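Side-chain contacts in protein-arginine-phosphatase (Bacillus subtilis subsp. subtilis, PDB 4KK3), which removes phosphate from phosphoarginine residues of many proteins, counteracting the arginine kinase McsB, and barely acts on phosphoserine, phosphothreonine or phosphotyrosine peptides: residues P68-E71 against E72-E75; V102-L105 against K106-V109; A82-H85 against Q86-Q89. One frame throughout, in Å; residues are numbered along the deposited sequence.

Contact 1: residues P68-E71 against E72-E75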
ATOM      1  N   PRO A  68       1.929   8.908  -9.680  1.00 22.66           N
ATOM      2  CA  PRO A  68       1.946   9.912  -8.614  1.00 23.23           C
ATOM      3  C   PRO A  68       0.578   9.988  -7.968  1.00 23.51           C
ATOM      4  O   PRO A  68      -0.440   9.756  -8.620  1.00 25.29           O
ATOM      5  CB  PRO A  68       2.233  11.216  -9.366  1.00 27.63           C
ATOM      6  CG  PRO A  68       1.689  10.981 -10.734  1.00 32.24           C
ATOM      7  CD  PRO A  68       1.944   9.517 -11.022  1.00 27.15           C
ATOM      8  N   LEU A  69       0.551  10.306  -6.684  1.00 23.53           N
ATOM      9  CA  LEU A  69      -0.707  10.548  -6.025  1.00 21.85           C
ATOM     10  C   LEU A  69      -1.257  11.879  -6.539  1.00 26.17           C
ATOM     11  O   LEU A  69      -0.504  12.827  -6.736  1.00 30.48           O
ATOM     12  CB  LEU A  69      -0.492  10.588  -4.522  1.00 23.65           C
ATOM     13  CG  LEU A  69      -1.739  10.664  -3.658  1.00 25.57           C
ATOM     14  CD1 LEU A  69      -2.586   9.413  -3.787  1.00 21.99           C
ATOM     15  CD2 LEU A  69      -1.300  10.858  -2.240  1.00 24.34           C
ATOM     16  N   THR A  70      -2.559  11.937  -6.785  1.00 22.68           N
ATOM     17  CA  THR A  70      -3.183  13.157  -7.289  1.00 31.05           C
ATOM     18  C   THR A  70      -4.402  13.506  -6.460  1.00 30.03           C
ATOM     19  O   THR A  70      -4.902  12.673  -5.701  1.00 28.52           O
ATOM     20  CB  THR A  70      -3.662  12.995  -8.732  1.00 32.75           C
ATOM     21  OG1 THR A  70      -4.673  11.983  -8.775  1.00 33.88           O
ATOM     22  CG2 THR A  70      -2.508  12.618  -9.643  1.00 33.83           C
ATOM     23  N   GLU A  71      -4.884  14.736  -6.623  1.00 34.48           N
ATOM     24  CA  GLU A  71      -6.080  15.190  -5.924  1.00 33.02           C
ATOM     25  C   GLU A  71      -7.277  14.306  -6.265  1.00 32.51           C
ATOM     26  O   GLU A  71      -8.063  13.956  -5.387  1.00 33.39           O
ATOM     27  CB  GLU A  71      -6.377  16.655  -6.263  1.00 39.81           C
ATOM     28  CG  GLU A  71      -7.716  17.169  -5.749  1.00 46.64           C
ATOM     29  CD  GLU A  71      -7.749  17.346  -4.242  1.00 50.56           C
ATOM     30  OE1 GLU A  71      -6.672  17.514  -3.633  1.00 47.42           O
ATOM     31  OE2 GLU A  71      -8.860  17.322  -3.666  1.00 54.44           O
ATOM     32  N   GLU A  72      -7.398  13.931  -7.537  1.00 31.68           N
ATOM     33  CA  GLU A  72      -8.491  13.072  -7.987  1.00 39.33           C
ATOM     34  C   GLU A  72      -8.516  11.725  -7.263  1.00 36.43           C
ATOM     35  O   GLU A  72      -9.576  11.261  -6.840  1.00 37.76           O
ATOM     36  CB  GLU A  72      -8.406  12.835  -9.494  1.00 49.49           C
ATOM     37  CG  GLU A  72      -9.595  12.082 -10.063  1.00 59.13           C
ATOM     38  CD  GLU A  72      -9.269  11.385 -11.370  1.00 65.65           C
ATOM     39  OE1 GLU A  72      -8.584  10.340 -11.327  1.00 64.44           O
ATOM     40  OE2 GLU A  72      -9.695  11.882 -12.434  1.00 69.79           O
ATOM     41  N   LEU A  73      -7.349  11.098  -7.138  1.00 29.32           N
ATOM     42  CA  LEU A  73      -7.230   9.839  -6.404  1.00 31.11           C
ATOM     43  C   LEU A  73      -7.586  10.017  -4.929  1.00 32.18           C
ATOM     44  O   LEU A  73      -8.250   9.164  -4.333  1.00 33.91           O
ATOM     45  CB  LEU A  73      -5.817   9.269  -6.530  1.00 26.42           C
ATOM     46  CG  LEU A  73      -5.352   8.813  -7.912  1.00 31.51           C
ATOM     47  CD1 LEU A  73      -3.882   8.407  -7.861  1.00 28.38           C
ATOM     48  CD2 LEU A  73      -6.210   7.666  -8.417  1.00 37.15           C
HETATM   49  N   MSE A  74      -7.132  11.123  -4.346  1.00 35.31           N
HETATM   50  CA  MSE A  74      -7.388  11.408  -2.938  1.00 33.51           C
HETATM   51  C   MSE A  74      -8.873  11.632  -2.669  1.00 34.81           C
HETATM   52  O   MSE A  74      -9.393  11.208  -1.640  1.00 39.94           O
HETATM   53  CB  MSE A  74      -6.564  12.613  -2.463  1.00 33.59           C
HETATM   54  CG  MSE A  74      -5.076  12.324  -2.277  1.00 30.46           C
HETATM   55 SE   MSE A  74      -4.752  11.004  -0.872  0.71 28.56          SE
HETATM   56  CE  MSE A  74      -5.743  11.897   0.549  1.00 20.33           C
ATOM     57  N   GLU A  75      -9.553  12.295  -3.598  1.00 34.36           N
ATOM     58  CA  GLU A  75     -10.982  12.555  -3.444  1.00 37.40           C
ATOM     59  C   GLU A  75     -11.789  11.260  -3.537  1.00 36.88           C
ATOM     60  O   GLU A  75     -12.711  11.040  -2.752  1.00 35.81           O
ATOM     61  CB  GLU A  75     -11.466  13.562  -4.497  1.00 44.21           C
ATOM     62  CG  GLU A  75     -12.942  13.965  -4.378  1.00 51.73           C
ATOM     63  CD  GLU A  75     -13.902  12.937  -4.971  1.00 59.11           C
ATOM     64  OE1 GLU A  75     -13.547  12.289  -5.979  1.00 58.19           O
ATOM     65  OE2 GLU A  75     -15.011  12.770  -4.416  1.00 64.22           O
TER
HETATM   66  O   HOH W   1      -5.828  11.098 -10.865  1.00 42.54           O
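Thr70 OG1 accepts the backbone N-H of Leu73 at an N-to-OG1 distance of 3.3 Å, and the N-H...O angle of 167° makes this long bond almost straight. The hydroxyl reaches that amide because chi1 of 63° sets it between the backbone N and the carbonyl carbon of Thr70, while CG2 lies opposite the carbonyl carbon. Leu73 also crowds the same oxygen with carbon: its CG comes within 3.4 Å of Thr70 OG1, the two side chains crossing obliquely. A water lies unusually close to Thr70 OG1, at 2.5 Å, with the direction of that bond left open; it donates to Glu72 OE1 and so appears to bridge the cap hydroxyl and the extended glutamate chain.

Behind this polar edge the main chain turns into the helix. Met74 N donates to Thr70 O and Glu75 N to Glu71 O, the first two bonds of the i to i+4 pattern across this stretch. On the buried flank Leu69 meets Met74, a selenomethionine, their side chains crossing at about a right angle. The methyl CD2 of Leu69 lies 3.7 Å from SE of Met74. The bend at chi2 of Met74 (-64°) brings the selenium against Leu69, and CE then leads on beyond the leucine.

Further out, both Leu69 and Met74 pack on Ile91 of helix 85-94, and Leu69 also touches Ala37 of strand 33-38. The carboxylate of Glu71 is taken up by Tyr98, whose hydroxyl is hydrogen-bonded to OE2. The whole is a threonine N-cap with a hydrophobic staple, Leu69 at N' to Met74 at N4, where the loop after helix 49-56 enters helix 71-76 of the low molecular weight phosphatase fold.

Contact 2: residues V102-L105 against K106-V109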
ATOM      1  N   VAL A 102      -7.057   9.133   5.847  1.00 18.34           N
ATOM      2  CA  VAL A 102      -5.643   8.767   5.719  1.00 17.43           C
ATOM      3  C   VAL A 102      -5.074   8.250   7.040  1.00 20.67           C
ATOM      4  O   VAL A 102      -5.115   8.947   8.071  1.00 20.85           O
ATOM      5  CB  VAL A 102      -4.811   9.979   5.278  1.00 19.54           C
ATOM      6  CG1 VAL A 102      -3.331   9.622   5.191  1.00 17.31           C
ATOM      7  CG2 VAL A 102      -5.328  10.541   3.958  1.00 20.70           C
ATOM      8  N   PHE A 103      -4.532   7.038   7.001  1.00 15.81           N
ATOM      9  CA  PHE A 103      -3.966   6.392   8.177  1.00 17.22           C
ATOM     10  C   PHE A 103      -2.729   5.641   7.749  1.00 21.49           C
ATOM     11  O   PHE A 103      -2.644   5.225   6.600  1.00 20.63           O
ATOM     12  CB  PHE A 103      -4.983   5.402   8.767  1.00 19.23           C
ATOM     13  CG  PHE A 103      -6.283   6.042   9.167  1.00 22.97           C
ATOM     14  CD1 PHE A 103      -6.415   6.651  10.409  1.00 28.34           C
ATOM     15  CD2 PHE A 103      -7.368   6.050   8.302  1.00 24.08           C
ATOM     16  CE1 PHE A 103      -7.605   7.260  10.787  1.00 29.14           C
ATOM     17  CE2 PHE A 103      -8.566   6.650   8.680  1.00 23.60           C
ATOM     18  CZ  PHE A 103      -8.682   7.260   9.922  1.00 31.00           C
ATOM     19  N   THR A 104      -1.771   5.427   8.648  1.00 19.80           N
ATOM     20  CA  THR A 104      -0.732   4.459   8.298  1.00 19.31           C
ATOM     21  C   THR A 104      -1.318   3.062   8.318  1.00 15.76           C
ATOM     22  O   THR A 104      -2.313   2.805   9.000  1.00 16.54           O
ATOM     23  CB  THR A 104       0.495   4.485   9.212  1.00 18.82           C
ATOM     24  OG1 THR A 104       0.130   4.018  10.514  1.00 21.10           O
ATOM     25  CG2 THR A 104       1.085   5.901   9.289  1.00 18.71           C
ATOM     26  N   LEU A 105      -0.703   2.163   7.552  1.00 12.41           N
ATOM     27  CA  LEU A 105      -1.153   0.783   7.515  1.00 13.21           C
ATOM     28  C   LEU A 105      -1.101   0.160   8.915  1.00 17.16           C
ATOM     29  O   LEU A 105      -2.054  -0.499   9.350  1.00 15.60           O
ATOM     30  CB  LEU A 105      -0.319  -0.004   6.502  1.00 14.79           C
ATOM     31  CG  LEU A 105      -0.641  -1.489   6.367  1.00 14.72           C
ATOM     32  CD1 LEU A 105      -2.097  -1.735   6.013  1.00 16.26           C
ATOM     33  CD2 LEU A 105       0.261  -2.078   5.295  1.00 17.88           C
ATOM     34  N   LYS A 106      -0.014   0.406   9.645  1.00 19.60           N
ATOM     35  CA  LYS A 106       0.107  -0.172  10.978  1.00 19.17           C
ATOM     36  C   LYS A 106      -0.937   0.391  11.951  1.00 17.66           C
ATOM     37  O   LYS A 106      -1.574  -0.375  12.661  1.00 19.56           O
ATOM     38  CB  LYS A 106       1.531  -0.075  11.523  1.00 19.06           C
ATOM     39  CG  LYS A 106       2.495  -1.007  10.770  1.00 19.24           C
ATOM     40  CD  LYS A 106       3.887  -1.020  11.372  1.00 20.52           C
ATOM     41  CE  LYS A 106       4.753  -2.063  10.657  1.00 21.66           C
ATOM     42  NZ  LYS A 106       6.149  -2.064  11.161  1.00 25.39           N
ATOM     43  N   GLU A 107      -1.115   1.717  11.953  1.00 17.85           N
ATOM     44  CA  GLU A 107      -2.160   2.379  12.753  1.00 24.83           C
ATOM     45  C   GLU A 107      -3.517   1.724  12.587  1.00 20.06           C
ATOM     46  O   GLU A 107      -4.185   1.344  13.551  1.00 23.04           O
ATOM     47  CB  GLU A 107      -2.356   3.822  12.262  1.00 31.44           C
ATOM     48  CG  GLU A 107      -1.712   4.913  13.031  1.00 43.63           C
ATOM     49  CD  GLU A 107      -2.194   6.275  12.554  1.00 37.02           C
ATOM     50  OE1 GLU A 107      -2.472   6.448  11.334  1.00 22.52           O
ATOM     51  OE2 GLU A 107      -2.310   7.169  13.405  1.00 42.15           O
ATOM     52  N   TYR A 108      -3.937   1.628  11.333  1.00 20.30           N
ATOM     53  CA  TYR A 108      -5.284   1.207  11.010  1.00 23.14           C
ATOM     54  C   TYR A 108      -5.518  -0.240  11.415  1.00 23.49           C
ATOM     55  O   TYR A 108      -6.561  -0.587  11.969  1.00 24.60           O
ATOM     56  CB  TYR A 108      -5.522   1.389   9.515  1.00 21.20           C
ATOM     57  CG  TYR A 108      -6.970   1.291   9.126  1.00 21.34           C
ATOM     58  CD1 TYR A 108      -7.506   0.104   8.655  1.00 24.51           C
ATOM     59  CD2 TYR A 108      -7.804   2.391   9.248  1.00 24.41           C
ATOM     60  CE1 TYR A 108      -8.839   0.022   8.303  1.00 26.51           C
ATOM     61  CE2 TYR A 108      -9.128   2.320   8.909  1.00 26.64           C
ATOM     62  CZ  TYR A 108      -9.647   1.134   8.438  1.00 27.60           C
ATOM     63  OH  TYR A 108     -10.980   1.089   8.098  1.00 30.31           O
ATOM     64  N   VAL A 109      -4.533  -1.084  11.144  1.00 22.79           N
ATOM     65  CA  VAL A 109      -4.689  -2.512  11.351  1.00 24.65           C
ATOM     66  C   VAL A 109      -4.438  -2.942  12.797  1.00 27.78           C
ATOM     67  O   VAL A 109      -5.186  -3.752  13.353  1.00 28.57           O
ATOM     68  CB  VAL A 109      -3.760  -3.286  10.387  1.00 20.04           C
ATOM     69  CG1 VAL A 109      -3.813  -4.770  10.680  1.00 24.29           C
ATOM     70  CG2 VAL A 109      -4.164  -2.984   8.958  1.00 21.62           C
TER
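Thr104 and Glu107 form a capping box, each side chain bonded to the other's backbone N-H, where strand 102-104 runs straight into helix 105-110. The two side chains cross at about a right angle. Thr104 OG1 takes the N-H of Glu107 at 3.0 Å from its N; chi1 of 68° sets OG1 between the backbone N and the carbonyl carbon of Thr104, where the Glu107 amide meets it. In return Glu107 OE1 accepts from Thr104 N, also at 3.0 Å; the donor comes on the anti side of the carboxylate, 16° out of its plane. The same OE1 forms a salt bridge with Lys88, so the carboxylate links this cap to helix 85-94. With an alanine in place of Glu107, Thr104 N is likely to lose its acceptor and the Lys88 charge this mate.

Beside the box, Phe103 meets Glu107 OE1 at its ring edge and Tyr108 ring to ring. The aromatic planes stand at 48° with centroids 5.6 Å apart, an oblique pair. One turn apart on the helix, Leu105 and Val109 run alongside each other, with Leu105 CD1 3.8 Å from Val109 CG2.

Contact 3: residues A82-H85 against Q86-Q89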
ATOM      1  N   ALA A  82      -1.082   4.743   4.232  1.00 15.07           N
ATOM      2  CA  ALA A  82       0.272   5.192   3.991  1.00 12.32           C
ATOM      3  C   ALA A  82       1.246   4.272   4.691  1.00 12.95           C
ATOM      4  O   ALA A  82       0.920   3.687   5.716  1.00 15.59           O
ATOM      5  CB  ALA A  82       0.428   6.619   4.558  1.00 12.65           C
HETATM    6  N   MSE A  83       2.463   4.170   4.177  1.00 14.63           N
HETATM    7  CA  MSE A  83       3.457   3.310   4.831  1.00 18.03           C
HETATM    8  C   MSE A  83       4.010   3.906   6.124  1.00 18.97           C
HETATM    9  O   MSE A  83       4.238   3.194   7.112  1.00 19.18           O
HETATM   10  CB  MSE A  83       4.613   2.974   3.890  1.00 17.61           C
HETATM   11  CG  MSE A  83       4.207   2.181   2.660  1.00 11.65           C
HETATM   12 SE   MSE A  83       3.275   0.508   3.100  0.92 24.33          SE
HETATM   13  CE  MSE A  83       1.969   0.553   1.663  1.00 34.76           C
ATOM     14  N   THR A  84       4.236   5.217   6.124  1.00 16.74           N
ATOM     15  CA  THR A  84       4.836   5.865   7.289  1.00 17.80           C
ATOM     16  C   THR A  84       4.030   7.080   7.764  1.00 17.57           C
ATOM     17  O   THR A  84       3.215   7.639   7.021  1.00 17.28           O
ATOM     18  CB  THR A  84       6.276   6.348   7.009  1.00 20.95           C
ATOM     19  OG1 THR A  84       6.232   7.527   6.198  1.00 21.79           O
ATOM     20  CG2 THR A  84       7.105   5.261   6.294  1.00 18.06           C
ATOM     21  N   HIS A  85       4.287   7.505   8.995  1.00 19.72           N
ATOM     22  CA  HIS A  85       3.627   8.694   9.510  1.00 23.44           C
ATOM     23  C   HIS A  85       4.075   9.944   8.739  1.00 21.51           C
ATOM     24  O   HIS A  85       3.296  10.862   8.521  1.00 20.91           O
ATOM     25  CB  HIS A  85       3.810   8.823  11.034  1.00 26.44           C
ATOM     26  CG  HIS A  85       2.830   8.003  11.825  1.00 33.80           C
ATOM     27  ND1 HIS A  85       3.064   6.689  12.170  1.00 40.18           N
ATOM     28  CD2 HIS A  85       1.607   8.309  12.324  1.00 33.23           C
ATOM     29  CE1 HIS A  85       2.028   6.219  12.844  1.00 38.90           C
ATOM     30  NE2 HIS A  85       1.135   7.186  12.960  1.00 40.80           N
ATOM     31  N   GLN A  86       5.315   9.953   8.278  1.00 22.50           N
ATOM     32  CA  GLN A  86       5.769  11.027   7.410  1.00 23.77           C
ATOM     33  C   GLN A  86       4.996  11.076   6.088  1.00 18.23           C
ATOM     34  O   GLN A  86       4.762  12.147   5.543  1.00 21.07           O
ATOM     35  CB  GLN A  86       7.260  10.890   7.121  1.00 29.36           C
ATOM     36  CG  GLN A  86       7.802  12.043   6.334  1.00 31.92           C
ATOM     37  CD  GLN A  86       7.651  13.362   7.071  1.00 35.22           C
ATOM     38  OE1 GLN A  86       6.805  14.190   6.732  1.00 43.05           O
ATOM     39  NE2 GLN A  86       8.465  13.555   8.090  1.00 32.38           N
ATOM     40  N   HIS A  87       4.611   9.916   5.555  1.00 18.14           N
ATOM     41  CA  HIS A  87       3.778   9.939   4.360  1.00 17.35           C
ATOM     42  C   HIS A  87       2.446  10.650   4.614  1.00 20.01           C
ATOM     43  O   HIS A  87       1.998  11.404   3.770  1.00 19.76           O
ATOM     44  CB  HIS A  87       3.524   8.534   3.844  1.00 14.78           C
ATOM     45  CG  HIS A  87       4.730   7.892   3.241  1.00 18.53           C
ATOM     46  ND1 HIS A  87       4.960   6.534   3.317  1.00 19.47           N
ATOM     47  CD2 HIS A  87       5.762   8.411   2.536  1.00 21.32           C
ATOM     48  CE1 HIS A  87       6.088   6.247   2.691  1.00 23.37           C
ATOM     49  NE2 HIS A  87       6.596   7.367   2.209  1.00 20.69           N
ATOM     50  N   LYS A  88       1.826  10.408   5.771  1.00 20.63           N
ATOM     51  CA  LYS A  88       0.592  11.112   6.156  1.00 26.82           C
ATOM     52  C   LYS A  88       0.761  12.616   6.145  1.00 26.09           C
ATOM     53  O   LYS A  88      -0.129  13.356   5.720  1.00 25.91           O
ATOM     54  CB  LYS A  88       0.141  10.701   7.558  1.00 29.12           C
ATOM     55  CG  LYS A  88      -0.396   9.295   7.635  1.00 27.06           C
ATOM     56  CD  LYS A  88      -0.823   8.899   9.044  1.00 28.84           C
ATOM     57  CE  LYS A  88      -1.657   9.952   9.740  1.00 37.32           C
ATOM     58  NZ  LYS A  88      -2.076   9.463  11.087  1.00 34.42           N
ATOM     59  N   GLN A  89       1.917  13.058   6.622  1.00 23.17           N
ATOM     60  CA  GLN A  89       2.259  14.472   6.699  1.00 31.36           C
ATOM     61  C   GLN A  89       2.387  15.098   5.326  1.00 28.20           C
ATOM     62  O   GLN A  89       1.920  16.219   5.088  1.00 23.70           O
ATOM     63  CB  GLN A  89       3.571  14.650   7.463  1.00 33.11           C
ATOM     64  CG  GLN A  89       3.466  14.299   8.922  1.00 39.09           C
ATOM     65  CD  GLN A  89       2.346  15.062   9.603  1.00 47.89           C
ATOM     66  OE1 GLN A  89       2.134  16.249   9.344  1.00 49.73           O
ATOM     67  NE2 GLN A  89       1.597  14.375  10.453  1.00 50.34           N
TER
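Thr84 and His87 make a capping box at the start of helix 85-94, with a histidine ring nitrogen as the return acceptor. This is the tight part. Thr84 OG1 accepts from His87 N at 3.0 Å, and it also sits over one face of the imidazole, 3.2 Å above the plane and offset toward the rim. Thr84 N donates to His87 ND1 at 3.2 Å, but the N-H...N angle is only 140° and the donor lies 35° out of the ring plane. At the other ring nitrogen, NE2 is hydrogen-bonded to Thr8 OG1, so the ring is held between the cap and the substrate-binding loop, with Arg13 also touching it. Ala82 CB packs against His87 CB, 3.7 Å away.

The other side is looser. Gln86 and Gln89 are exposed; the amide end of Gln86 leads out from the contact, while Gln89 CG stays 3.5 Å from His85 O. His85 and Lys88 run alongside each other; the His85 ring stacks on His113, and the Lys88 ammonium is engaged by Glu107. Between the two the nearest side-chain approach is His85 CD2 to Lys88 NZ, 4.1 Å.

In the fold
Along the chain the three contacts come in series, contact 1, then contact 3, then contact 2, and none encloses or crosses another; each closes only the short turn into its own helix. Contact 1 ends the loop that follows helix 49-56. Contacts 3 and 2 stand at the ends of neighbouring parallel strands, 79-82 and 102-104, with centres about 9 Å apart. Ala82 N and O probably bond to Phe103 O and Leu105 N, each at 2.9 Å, which joins the two turns through the sheet. Contact 1 is more remote, yet Met74 CE reaches Val102 CG2 at 3.7 Å, tying helix 71-76 to edge strand 102-104.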